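Local coordinates for importin subunit beta-1 (Saccharomyces cerevisiae, PDB 5OWU), which drives nuclear protein import by associating with importin alpha, the adaptor that recognises the classical nuclear localization signal of cargo proteins, at residues Q781-V786 against I828-R833; A753-Y758 against V803-D808; K832-G837 against D846-A851; G807-M812 against G816-F821. All coordinates share one frame; numbering follows the deposited sequence.

Contact 1 of 4, residues Q781-V786 against I828-R833; sequences QFIAQV and IDYIKR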
loop_
_atom_site.group_PDB
_atom_site.type_symbol
_atom_site.label_atom_id
_atom_site.label_comp_id
_atom_site.label_asym_id
_atom_site.label_seq_id
_atom_site.Cartn_x
_atom_site.Cartn_y
_atom_site.Cartn_z
ATOM N N GLN A 781 -17.540 14.253 17.967
ATOM C CA GLN A 781 -16.452 13.331 18.281
ATOM C C GLN A 781 -15.807 12.814 17.002
ATOM O O GLN A 781 -14.571 12.779 16.877
ATOM C CB GLN A 781 -16.966 12.165 19.125
ATOM C CG GLN A 781 -17.459 12.551 20.514
ATOM C CD GLN A 781 -18.168 11.403 21.220
ATOM O OE1 GLN A 781 -17.982 10.233 20.873
ATOM N NE2 GLN A 781 -18.996 11.735 22.208
ATOM N N PHE A 782 -16.631 12.411 16.028
ATOM C CA PHE A 782 -16.053 11.989 14.755
ATOM C C PHE A 782 -15.222 13.110 14.133
ATOM O O PHE A 782 -14.095 12.887 13.670
ATOM C CB PHE A 782 -17.138 11.545 13.782
ATOM C CG PHE A 782 -16.605 11.243 12.420
ATOM C CD1 PHE A 782 -15.978 10.033 12.162
ATOM C CD2 PHE A 782 -16.683 12.185 11.410
ATOM C CE1 PHE A 782 -15.462 9.762 10.914
ATOM C CE2 PHE A 782 -16.171 11.917 10.158
ATOM C CZ PHE A 782 -15.559 10.704 9.911
ATOM N N ILE A 783 -15.773 14.324 14.096
ATOM C CA ILE A 783 -15.067 15.432 13.461
ATOM C C ILE A 783 -13.723 15.653 14.143
ATOM O O ILE A 783 -12.706 15.898 13.482
ATOM C CB ILE A 783 -15.942 16.701 13.473
ATOM C CG1 ILE A 783 -17.225 16.454 12.660
ATOM C CG2 ILE A 783 -15.168 17.884 12.903
ATOM C CD1 ILE A 783 -18.193 17.631 12.600
ATOM N N ALA A 784 -13.690 15.543 15.473
ATOM C CA ALA A 784 -12.424 15.629 16.190
ATOM C C ALA A 784 -11.451 14.571 15.690
ATOM O O ALA A 784 -10.261 14.852 15.492
ATOM C CB ALA A 784 -12.660 15.481 17.695
ATOM N N GLN A 785 -11.940 13.346 15.468
ATOM C CA GLN A 785 -11.070 12.338 14.867
ATOM C C GLN A 785 -10.510 12.826 13.537
ATOM O O GLN A 785 -9.332 12.595 13.232
ATOM C CB GLN A 785 -11.814 11.020 14.672
ATOM C CG GLN A 785 -12.320 10.398 15.951
ATOM C CD GLN A 785 -12.844 9.005 15.725
ATOM O OE1 GLN A 785 -12.170 8.168 15.127
ATOM N NE2 GLN A 785 -14.058 8.749 16.189
ATOM N N VAL A 786 -11.331 13.504 12.731
ATOM C CA VAL A 786 -10.837 14.031 11.459
ATOM C C VAL A 786 -9.719 15.033 11.707
ATOM O O VAL A 786 -8.669 14.998 11.055
ATOM C CB VAL A 786 -11.985 14.662 10.646
ATOM C CG1 VAL A 786 -11.439 15.449 9.436
ATOM C CG2 VAL A 786 -12.951 13.594 10.175
ATOM N N ILE A 828 -12.087 25.659 16.673
ATOM C CA ILE A 828 -11.607 26.923 16.114
ATOM C C ILE A 828 -10.327 26.696 15.314
ATOM O O ILE A 828 -10.206 27.121 14.156
ATOM C CB ILE A 828 -11.396 27.949 17.243
ATOM C CG1 ILE A 828 -12.740 28.309 17.894
ATOM C CG2 ILE A 828 -10.690 29.203 16.721
ATOM C CD1 ILE A 828 -12.634 28.749 19.353
ATOM N N ASP A 829 -9.353 26.019 15.926
ATOM C CA ASP A 829 -8.081 25.766 15.258
ATOM C C ASP A 829 -8.277 24.981 13.968
ATOM O O ASP A 829 -7.618 25.261 12.961
ATOM C CB ASP A 829 -7.138 25.018 16.201
ATOM C CG ASP A 829 -6.748 25.844 17.414
ATOM O OD1 ASP A 829 -6.958 27.076 17.391
ATOM O OD2 ASP A 829 -6.223 25.262 18.388
ATOM N N TYR A 830 -9.171 23.989 13.976
ATOM C CA TYR A 830 -9.406 23.200 12.770
ATOM C C TYR A 830 -10.019 24.052 11.665
ATOM O O TYR A 830 -9.589 23.988 10.506
ATOM C CB TYR A 830 -10.309 22.009 13.092
ATOM C CG TYR A 830 -10.592 21.131 11.895
ATOM C CD1 TYR A 830 -9.554 20.572 11.165
ATOM C CD2 TYR A 830 -11.895 20.852 11.502
ATOM C CE1 TYR A 830 -9.800 19.770 10.077
ATOM C CE2 TYR A 830 -12.152 20.049 10.413
ATOM C CZ TYR A 830 -11.100 19.508 9.706
ATOM O OH TYR A 830 -11.341 18.706 8.622
ATOM N N ILE A 831 -11.025 24.856 12.008
ATOM C CA ILE A 831 -11.606 25.779 11.039
ATOM C C ILE A 831 -10.520 26.659 10.438
ATOM O O ILE A 831 -10.493 26.894 9.225
ATOM C CB ILE A 831 -12.714 26.620 11.701
ATOM C CG1 ILE A 831 -13.886 25.716 12.104
ATOM C CG2 ILE A 831 -13.186 27.729 10.759
ATOM C CD1 ILE A 831 -14.974 26.412 12.907
ATOM N N LYS A 832 -9.602 27.148 11.271
ATOM C CA LYS A 832 -8.589 28.079 10.780
ATOM C C LYS A 832 -7.559 27.379 9.898
ATOM O O LYS A 832 -7.155 27.921 8.863
ATOM C CB LYS A 832 -7.926 28.780 11.964
ATOM C CG LYS A 832 -8.794 29.901 12.531
ATOM C CD LYS A 832 -8.824 29.945 14.054
ATOM C CE LYS A 832 -7.761 30.875 14.620
ATOM N NZ LYS A 832 -7.998 31.164 16.061
ATOM N N ARG A 833 -7.128 26.172 10.280
ATOM C CA ARG A 833 -6.214 25.416 9.430
ATOM C C ARG A 833 -6.850 25.109 8.082
ATOM O O ARG A 833 -6.182 25.171 7.043
ATOM C CB ARG A 833 -5.793 24.115 10.115
ATOM C CG ARG A 833 -5.056 24.293 11.431
ATOM C CD ARG A 833 -4.182 23.087 11.758
ATOM N NE ARG A 833 -4.839 21.813 11.464
ATOM C CZ ARG A 833 -5.577 21.117 12.326
ATOM N NH1 ARG A 833 -5.780 21.558 13.562
ATOM N NH2 ARG A 833 -6.124 19.967 11.947
#

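Contact 2 of 4, residues A753-Y758 against V803-D808; sequences AVLDAY and VGLIGD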
loop_
_atom_site.group_PDB
_atom_site.type_symbol
_atom_site.label_atom_id
_atom_site.label_comp_id
_atom_site.label_asym_id
_atom_site.label_seq_id
_atom_site.Cartn_x
_atom_site.Cartn_y
_atom_site.Cartn_z
ATOM N N ALA A 753 -16.172 6.631 5.249
ATOM C CA ALA A 753 -17.564 6.243 5.028
ATOM C C ALA A 753 -18.479 6.815 6.103
ATOM O O ALA A 753 -19.619 7.203 5.815
ATOM C CB ALA A 753 -17.697 4.722 4.990
ATOM N N VAL A 754 -18.010 6.860 7.353
ATOM C CA VAL A 754 -18.815 7.479 8.401
ATOM C C VAL A 754 -19.049 8.947 8.067
ATOM O O VAL A 754 -20.164 9.466 8.214
ATOM C CB VAL A 754 -18.149 7.289 9.778
ATOM C CG1 VAL A 754 -18.849 8.124 10.858
ATOM C CG2 VAL A 754 -18.175 5.809 10.169
ATOM N N LEU A 755 -18.011 9.630 7.571
ATOM C CA LEU A 755 -18.184 11.019 7.152
ATOM C C LEU A 755 -19.254 11.141 6.070
ATOM O O LEU A 755 -20.108 12.036 6.133
ATOM C CB LEU A 755 -16.854 11.591 6.663
ATOM C CG LEU A 755 -16.867 13.045 6.173
ATOM C CD1 LEU A 755 -17.462 13.989 7.208
ATOM C CD2 LEU A 755 -15.441 13.467 5.808
ATOM N N ASP A 756 -19.225 10.250 5.067
ATOM C CA ASP A 756 -20.294 10.232 4.064
ATOM C C ASP A 756 -21.662 10.113 4.732
ATOM O O ASP A 756 -22.604 10.853 4.410
ATOM C CB ASP A 756 -20.107 9.060 3.091
ATOM C CG ASP A 756 -18.967 9.266 2.112
ATOM O OD1 ASP A 756 -18.546 10.419 1.908
ATOM O OD2 ASP A 756 -18.513 8.260 1.527
ATOM N N ALA A 757 -21.792 9.152 5.647
ATOM C CA ALA A 757 -23.074 8.911 6.301
ATOM C C ALA A 757 -23.581 10.170 6.987
ATOM O O ALA A 757 -24.747 10.556 6.821
ATOM C CB ALA A 757 -22.944 7.764 7.301
ATOM N N TYR A 758 -22.713 10.832 7.763
ATOM C CA TYR A 758 -23.144 12.005 8.516
ATOM C C TYR A 758 -23.490 13.162 7.589
ATOM O O TYR A 758 -24.422 13.929 7.868
ATOM C CB TYR A 758 -22.061 12.431 9.516
ATOM C CG TYR A 758 -21.874 11.501 10.704
ATOM C CD1 TYR A 758 -22.892 10.648 11.124
ATOM C CD2 TYR A 758 -20.674 11.479 11.408
ATOM C CE1 TYR A 758 -22.719 9.806 12.201
ATOM C CE2 TYR A 758 -20.493 10.637 12.489
ATOM C CZ TYR A 758 -21.518 9.802 12.879
ATOM O OH TYR A 758 -21.347 8.960 13.952
ATOM N N VAL A 803 -15.565 20.268 7.879
ATOM C CA VAL A 803 -15.813 21.652 8.266
ATOM C C VAL A 803 -17.199 22.080 7.780
ATOM O O VAL A 803 -17.907 22.853 8.456
ATOM C CB VAL A 803 -14.666 22.543 7.737
ATOM C CG1 VAL A 803 -14.810 22.823 6.254
ATOM C CG2 VAL A 803 -14.575 23.830 8.524
ATOM N N GLY A 804 -17.637 21.537 6.639
ATOM C CA GLY A 804 -19.011 21.747 6.210
ATOM C C GLY A 804 -20.025 21.260 7.231
ATOM O O GLY A 804 -21.023 21.932 7.498
ATOM N N LEU A 805 -19.788 20.080 7.811
ATOM C CA LEU A 805 -20.653 19.594 8.882
ATOM C C LEU A 805 -20.691 20.574 10.041
ATOM O O LEU A 805 -21.760 20.833 10.614
ATOM C CB LEU A 805 -20.175 18.230 9.382
ATOM C CG LEU A 805 -20.570 16.993 8.583
ATOM C CD1 LEU A 805 -19.805 15.791 9.110
ATOM C CD2 LEU A 805 -22.075 16.756 8.662
ATOM N N ILE A 806 -19.529 21.115 10.423
ATOM C CA ILE A 806 -19.511 22.081 11.524
ATOM C C ILE A 806 -20.475 23.223 11.221
ATOM O O ILE A 806 -21.326 23.598 12.051
ATOM C CB ILE A 806 -18.078 22.590 11.772
ATOM C CG1 ILE A 806 -17.160 21.424 12.156
ATOM C CG2 ILE A 806 -18.072 23.645 12.877
ATOM C CD1 ILE A 806 -15.686 21.810 12.328
ATOM N N GLY A 807 -20.396 23.751 9.999
ATOM C CA GLY A 807 -21.233 24.888 9.639
ATOM C C GLY A 807 -22.713 24.548 9.552
ATOM O O GLY A 807 -23.554 25.241 10.133
ATOM N N ASP A 808 -23.052 23.489 8.810
ATOM C CA ASP A 808 -24.458 23.147 8.587
ATOM C C ASP A 808 -25.149 22.773 9.892
ATOM O O ASP A 808 -26.269 23.224 10.172
ATOM C CB ASP A 808 -24.570 21.997 7.587
ATOM C CG ASP A 808 -23.956 22.325 6.234
ATOM O OD1 ASP A 808 -23.703 23.516 5.956
ATOM O OD2 ASP A 808 -23.738 21.382 5.441
#

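Contact 3 of 4, residues K832-G837 against D846-A851; sequences KRTRSG and DTARWA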
loop_
_atom_site.group_PDB
_atom_site.type_symbol
_atom_site.label_atom_id
_atom_site.label_comp_id
_atom_site.label_asym_id
_atom_site.label_seq_id
_atom_site.Cartn_x
_atom_site.Cartn_y
_atom_site.Cartn_z
ATOM N N LYS A 832 -9.602 27.148 11.271
ATOM C CA LYS A 832 -8.589 28.079 10.780
ATOM C C LYS A 832 -7.559 27.379 9.898
ATOM O O LYS A 832 -7.155 27.921 8.863
ATOM C CB LYS A 832 -7.926 28.780 11.964
ATOM C CG LYS A 832 -8.794 29.901 12.531
ATOM C CD LYS A 832 -8.824 29.945 14.054
ATOM C CE LYS A 832 -7.761 30.875 14.620
ATOM N NZ LYS A 832 -7.998 31.164 16.061
ATOM N N ARG A 833 -7.128 26.172 10.280
ATOM C CA ARG A 833 -6.214 25.416 9.430
ATOM C C ARG A 833 -6.850 25.109 8.082
ATOM O O ARG A 833 -6.182 25.171 7.043
ATOM C CB ARG A 833 -5.793 24.115 10.115
ATOM C CG ARG A 833 -5.056 24.293 11.431
ATOM C CD ARG A 833 -4.182 23.087 11.758
ATOM N NE ARG A 833 -4.839 21.813 11.464
ATOM C CZ ARG A 833 -5.577 21.117 12.326
ATOM N NH1 ARG A 833 -5.780 21.558 13.562
ATOM N NH2 ARG A 833 -6.124 19.967 11.947
ATOM N N THR A 834 -8.138 24.762 8.080
ATOM C CA THR A 834 -8.814 24.453 6.825
ATOM C C THR A 834 -9.021 25.707 5.986
ATOM O O THR A 834 -8.965 25.646 4.754
ATOM C CB THR A 834 -10.155 23.773 7.105
ATOM O OG1 THR A 834 -9.941 22.591 7.889
ATOM C CG2 THR A 834 -10.846 23.387 5.807
ATOM N N ARG A 835 -9.253 26.845 6.635
ATOM C CA ARG A 835 -9.480 28.099 5.929
ATOM C C ARG A 835 -8.186 28.681 5.371
ATOM O O ARG A 835 -8.220 29.400 4.367
ATOM C CB ARG A 835 -10.152 29.097 6.878
ATOM C CG ARG A 835 -10.282 30.520 6.360
ATOM C CD ARG A 835 -11.134 30.598 5.107
ATOM N NE ARG A 835 -11.281 31.978 4.653
ATOM C CZ ARG A 835 -11.780 32.335 3.474
ATOM N NH1 ARG A 835 -12.183 31.414 2.609
ATOM N NH2 ARG A 835 -11.869 33.620 3.155
ATOM N N SER A 836 -7.043 28.370 5.985
ATOM C CA SER A 836 -5.772 28.992 5.632
ATOM C C SER A 836 -4.866 28.096 4.795
ATOM O O SER A 836 -4.164 28.598 3.911
ATOM C CB SER A 836 -5.028 29.410 6.903
ATOM O OG SER A 836 -4.613 28.277 7.640
ATOM N N GLY A 837 -4.849 26.789 5.053
ATOM C CA GLY A 837 -3.994 25.876 4.312
ATOM C C GLY A 837 -4.166 26.021 2.815
ATOM O O GLY A 837 -5.265 25.817 2.294
ATOM N N ASP A 846 -13.805 28.242 1.188
ATOM C CA ASP A 846 -15.126 28.855 1.275
ATOM C C ASP A 846 -15.972 28.161 2.336
ATOM O O ASP A 846 -16.610 28.817 3.174
ATOM C CB ASP A 846 -15.826 28.795 -0.087
ATOM C CG ASP A 846 -15.054 29.517 -1.183
ATOM O OD1 ASP A 846 -14.292 30.458 -0.867
ATOM O OD2 ASP A 846 -15.218 29.143 -2.364
ATOM N N THR A 847 -15.992 26.827 2.310
ATOM C CA THR A 847 -16.731 26.082 3.323
ATOM C C THR A 847 -16.214 26.406 4.719
ATOM O O THR A 847 -17.002 26.574 5.655
ATOM C CB THR A 847 -16.634 24.581 3.049
ATOM O OG1 THR A 847 -17.036 24.306 1.697
ATOM C CG2 THR A 847 -17.535 23.798 4.002
ATOM N N ALA A 848 -14.890 26.514 4.875
ATOM C CA ALA A 848 -14.324 26.862 6.176
ATOM C C ALA A 848 -14.765 28.253 6.613
ATOM O O ALA A 848 -14.980 28.497 7.805
ATOM C CB ALA A 848 -12.799 26.776 6.132
ATOM N N ARG A 849 -14.898 29.180 5.663
ATOM C CA ARG A 849 -15.418 30.504 5.992
ATOM C C ARG A 849 -16.846 30.406 6.512
ATOM O O ARG A 849 -17.176 30.975 7.560
ATOM C CB ARG A 849 -15.343 31.415 4.763
ATOM C CG ARG A 849 -16.062 32.760 4.889
ATOM C CD ARG A 849 -15.410 33.679 5.912
ATOM N NE ARG A 849 -15.704 35.084 5.631
ATOM C CZ ARG A 849 -15.187 36.113 6.297
ATOM N NH1 ARG A 849 -14.340 35.911 7.298
ATOM N NH2 ARG A 849 -15.517 37.354 5.957
ATOM N N TRP A 850 -17.710 29.683 5.790
ATOM C CA TRP A 850 -19.072 29.453 6.267
ATOM C C TRP A 850 -19.064 28.887 7.686
ATOM O O TRP A 850 -19.786 29.369 8.575
ATOM C CB TRP A 850 -19.792 28.521 5.287
ATOM C CG TRP A 850 -21.004 27.796 5.820
ATOM C CD1 TRP A 850 -21.106 26.455 6.072
ATOM C CD2 TRP A 850 -22.282 28.361 6.139
ATOM N NE1 TRP A 850 -22.365 26.154 6.538
ATOM C CE2 TRP A 850 -23.107 27.304 6.589
ATOM C CE3 TRP A 850 -22.811 29.655 6.095
ATOM C CZ2 TRP A 850 -24.428 27.505 6.992
ATOM C CZ3 TRP A 850 -24.124 29.851 6.496
ATOM C CH2 TRP A 850 -24.915 28.782 6.939
ATOM N N ALA A 851 -18.216 27.885 7.927
ATOM C CA ALA A 851 -18.131 27.273 9.250
ATOM C C ALA A 851 -17.684 28.277 10.305
ATOM O O ALA A 851 -18.148 28.230 11.450
ATOM C CB ALA A 851 -17.168 26.089 9.215
#

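Contact 4 of 4, residues G807-M812 against G816-F821; sequences GDIAAM and GSIKQF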
loop_
_atom_site.group_PDB
_atom_site.type_symbol
_atom_site.label_atom_id
_atom_site.label_comp_id
_atom_site.label_asym_id
_atom_site.label_seq_id
_atom_site.Cartn_x
_atom_site.Cartn_y
_atom_site.Cartn_z
ATOM N N GLY A 807 -20.396 23.751 9.999
ATOM C CA GLY A 807 -21.233 24.888 9.639
ATOM C C GLY A 807 -22.713 24.548 9.552
ATOM O O GLY A 807 -23.554 25.241 10.133
ATOM N N ASP A 808 -23.052 23.489 8.810
ATOM C CA ASP A 808 -24.458 23.147 8.587
ATOM C C ASP A 808 -25.149 22.773 9.892
ATOM O O ASP A 808 -26.269 23.224 10.172
ATOM C CB ASP A 808 -24.570 21.997 7.587
ATOM C CG ASP A 808 -23.956 22.325 6.234
ATOM O OD1 ASP A 808 -23.703 23.516 5.956
ATOM O OD2 ASP A 808 -23.738 21.382 5.441
ATOM N N ILE A 809 -24.503 21.937 10.706
ATOM C CA ILE A 809 -25.095 21.600 11.994
ATOM C C ILE A 809 -25.304 22.866 12.809
ATOM O O ILE A 809 -26.375 23.068 13.400
ATOM C CB ILE A 809 -24.232 20.566 12.738
ATOM C CG1 ILE A 809 -24.262 19.234 11.980
ATOM C CG2 ILE A 809 -24.736 20.377 14.171
ATOM C CD1 ILE A 809 -23.309 18.180 12.510
ATOM N N ALA A 810 -24.305 23.762 12.824
ATOM C CA ALA A 810 -24.498 25.035 13.515
ATOM C C ALA A 810 -25.741 25.758 13.003
ATOM O O ALA A 810 -26.537 26.277 13.792
ATOM C CB ALA A 810 -23.272 25.926 13.344
ATOM N N ALA A 811 -25.925 25.803 11.682
ATOM C CA ALA A 811 -27.053 26.534 11.115
ATOM C C ALA A 811 -28.383 25.891 11.481
ATOM O O ALA A 811 -29.413 26.571 11.512
ATOM C CB ALA A 811 -26.919 26.605 9.597
ATOM N N MET A 812 -28.392 24.582 11.731
ATOM C CA MET A 812 -29.647 23.907 12.036
ATOM C C MET A 812 -30.170 24.244 13.426
ATOM O O MET A 812 -31.370 24.095 13.680
ATOM C CB MET A 812 -29.473 22.400 11.914
ATOM C CG MET A 812 -29.370 21.910 10.489
ATOM S SD MET A 812 -29.069 20.151 10.421
ATOM C CE MET A 812 -30.496 19.530 11.306
ATOM N N GLY A 816 -29.210 27.885 20.300
ATOM C CA GLY A 816 -28.107 27.824 21.238
ATOM C C GLY A 816 -27.994 26.516 21.987
ATOM O O GLY A 816 -27.161 26.408 22.890
ATOM N N SER A 817 -28.802 25.512 21.630
ATOM C CA SER A 817 -28.809 24.235 22.339
ATOM C C SER A 817 -27.530 23.428 22.129
ATOM O O SER A 817 -27.285 22.478 22.882
ATOM C CB SER A 817 -30.014 23.391 21.901
ATOM O OG SER A 817 -30.167 23.384 20.493
ATOM N N ILE A 818 -26.730 23.752 21.113
ATOM C CA ILE A 818 -25.486 23.038 20.864
ATOM C C ILE A 818 -24.279 23.979 20.885
ATOM O O ILE A 818 -23.193 23.611 20.440
ATOM C CB ILE A 818 -25.563 22.252 19.541
ATOM C CG1 ILE A 818 -25.696 23.198 18.340
ATOM C CG2 ILE A 818 -26.736 21.280 19.581
ATOM C CD1 ILE A 818 -25.507 22.503 16.998
ATOM N N LYS A 819 -24.446 25.188 21.418
ATOM C CA LYS A 819 -23.348 26.152 21.400
ATOM C C LYS A 819 -22.157 25.684 22.227
ATOM O O LYS A 819 -21.037 26.131 21.981
ATOM C CB LYS A 819 -23.834 27.513 21.899
ATOM C CG LYS A 819 -24.225 27.551 23.367
ATOM C CD LYS A 819 -24.707 28.942 23.756
ATOM C CE LYS A 819 -25.119 29.014 25.214
ATOM N NZ LYS A 819 -25.593 30.375 25.583
ATOM N N GLN A 820 -22.369 24.777 23.182
ATOM C CA GLN A 820 -21.281 24.259 24.006
ATOM C C GLN A 820 -20.181 23.587 23.184
ATOM O O GLN A 820 -19.065 23.410 23.686
ATOM C CB GLN A 820 -21.819 23.259 25.032
ATOM C CG GLN A 820 -22.533 22.051 24.432
ATOM C CD GLN A 820 -24.021 22.273 24.211
ATOM O OE1 GLN A 820 -24.505 23.404 24.243
ATOM N NE2 GLN A 820 -24.751 21.189 23.978
ATOM N N PHE A 821 -20.471 23.167 21.950
ATOM C CA PHE A 821 -19.446 22.555 21.109
ATOM C C PHE A 821 -18.602 23.579 20.359
ATOM O O PHE A 821 -17.503 23.240 19.902
ATOM C CB PHE A 821 -20.083 21.615 20.088
ATOM C CG PHE A 821 -20.878 20.510 20.707
ATOM C CD1 PHE A 821 -20.246 19.399 21.236
ATOM C CD2 PHE A 821 -22.260 20.594 20.773
ATOM C CE1 PHE A 821 -20.984 18.382 21.825
ATOM C CE2 PHE A 821 -23.005 19.580 21.358
ATOM C CZ PHE A 821 -22.367 18.477 21.883
#

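Contact 1 of 4, residues Q781-V786 against I828-R833
Tyr830 and Val786 provide most of the apolar part of this contact, and they meet obliquely. CG1 of Val786 reaches the hydroxyl end of the tyrosine, 3.4 Å from Tyr830 OH, and stays near the ring carbon behind it, with Val786 CG1 4.1 Å from Tyr830 CZ. One turn earlier, Ile783 brings its CG2 branch obliquely to the same ring, a looser approach of 4.5 Å to Tyr830 CE2. Both aliphatic groups thus come to the outer part of the ring at a slant. The tyrosine spans the gap because its CG is anti to the backbone N (chi1 -179°), which sends the ring outward from helix 825-836 toward helix 776-788.

The polar interactions lie at the ends of this packing. Tyr830 OH is hydrogen-bonded to Ser799 OG on helix 796-812, so the buried hydroxyl has a partner although its neighbour Val786 is purely apolar; the bond should also limit swinging of the ring. One face of the Arg833 guanidinium lies over Tyr830 CA, which stands 4.0 Å from its plane, toward the rim of the group. The same group makes a cation-pi interaction with Tyr793 and a weak hydrogen bond from NH2 to Ala787 O, just beyond 781-786.

Ala802 of helix 796-812 touches both Val786 and Tyr830, so the two segments close over a third helix. This is the side-by-side stacking of the first helices of successive HEAT repeats, here 18 and 19, by which a HEAT solenoid continues its hydrophobic core from one repeat to the next.

Contact 2 of 4, residues A753-Y758 against V803-D808
Leu805 overlaps segment 753-758 of helix 741-764 with both of its methyl groups, each with its own partner. CD1 lies 3.5 Å from Leu755 CD1, the closest approach here, and also faces the root of the tyrosine one turn on, at 4.1 Å from Tyr758 CB. CD2 instead rests on backbone, with Leu805 CD2 3.8 Å from Tyr758 O. Its two branches thus divide the work, one among side chains and the other against a carbonyl.

The two leucines slide past each other in opposite directions and touch through their CD1 methyls. Leu755 has its CG anti to the backbone N (chi1 179°), and this carries CD1 across to its partner, although the bond leaving its CA does not aim there. Tyr758 does the reverse: it starts toward Leu805, but its ring turns off and its OH is hydrogen-bonded to Gln732 OE1 on helix 718-732. Only the base of the tyrosine side chain serves this interface.

The backbones are well separated, the nearest CA atoms being those of Tyr758 and Leu805 at 8.0 Å. Ile783 and Phe782 of helix 776-788 pack beside the leucines, Ile783 on Leu805 and Phe782 on Leu755. With an alanine in place of Leu805 both methyl branches would be gone, which would probably leave a gap between the helices and Leu755 CD1 without its mate. This is packing between the last helices of adjacent repeats, HEAT 17 and HEAT 18, as in the stacked second layer of a HEAT solenoid.

Contact 3 of 4, residues K832-G837 against D846-A851
CG of Arg835 stands anti to the backbone N (chi1 172°) and the chain then bends at chi2 (62°), laying the guanidinium across segment 846-851, with one face over Arg849 CB. NH1 of Arg835 is 3.8 Å from that Arg849 CB. At the rim of the group, NH1 donates a weak hydrogen bond to Lys845 O, just before the segment. Asp846 adds a nearby opposite charge, Arg835 NH1 being 4.2 Å from Asp846 OD1, too far for a salt bridge, though the opposite charge probably attracts the guanidinium.

Beneath the arginine the packing is close: Ala848 CB lies 3.6 Å from Arg835 CA. Thr834 adds its methyl, CG2 at 3.9 Å from Ala848 CB, while its OG1 turns back to Tyr830 O. A methionine in place of Arg835 would probably leave Lys845 O without this weak donor and Asp846 without the positive charge beside it.

With the small alanine between them, the axes of segments 832-836 and 846-851 approach to 8.1 Å, with 144° between their directions. The pair forms the roughly antiparallel hairpin of HEAT 19; helix 796-812 of HEAT 18 lies alongside, touched by Thr847, Trp850 and Ala851.

Contact 4 of 4, residues G807-M812 against G816-F821
Ile809 and Ile818 form the tight part of this contact, their side chains crossing at about a right angle. CD1 of Ile818 sits 3.6 Å from Ile809 CG2 and also comes 3.7 Å from the backbone Ile809 O. It lies against the helix surface next to Ala810 as well, where Ile818 CD1 is 4.4 Å from Ala810 CA. Ile818 reaches in this way with CG1 between the backbone N and the carbonyl carbon (chi1 65°), and then extends, so that its terminal methyl does the touching. Val776 of helix 776-788 packs on both isoleucines and completes a buried apolar patch.

The other side of the loop is quite different. Lys819 and Gln820 are exposed and make no contact with 807-812. Here the loop makes bonds of its own: Gln820 NE2 donates to Ser817 O at 3.0 Å, bending the side chain back over the turn at an N-H...O angle of 145°. A type I turn runs from Gly816 to Lys819, its closing bond from Lys819 N to Gly816 O weak at 3.3 Å. Gly816 has a positive phi (79°) at which a side chain would collide with the preceding carbonyl oxygen.

The turn runs straight into a short 3-10 segment, 819-821, which begins at Lys819. Such a compact link, one isoleucine tucked back against the helix just left, joins the end of HEAT 18 to the start of HEAT 19.

How the contacts relate
All four contacts fall in HEAT repeats 17 to 19, at the C-terminal end of the solenoid, with centres about 11 to 17 Å apart. Contacts 1 and 2 join successive repeats, through first helices and second helices respectively, and their segments alternate along the chain. Contact 4 follows from contact 2 on helix 796-812, sharing Gly807 and Asp808, and contact 3 follows from contact 1 on helix 825-836, sharing Lys832 and Arg833. Trp850 of contact 3 ties to Asp808 of contacts 2 and 4, NE1 to OD1 at 3.0 Å. The principle illustrated is a continuous core: contact 3 packs two helices within HEAT 19, while contacts 1 and 2 carry the packing from one repeat to the next.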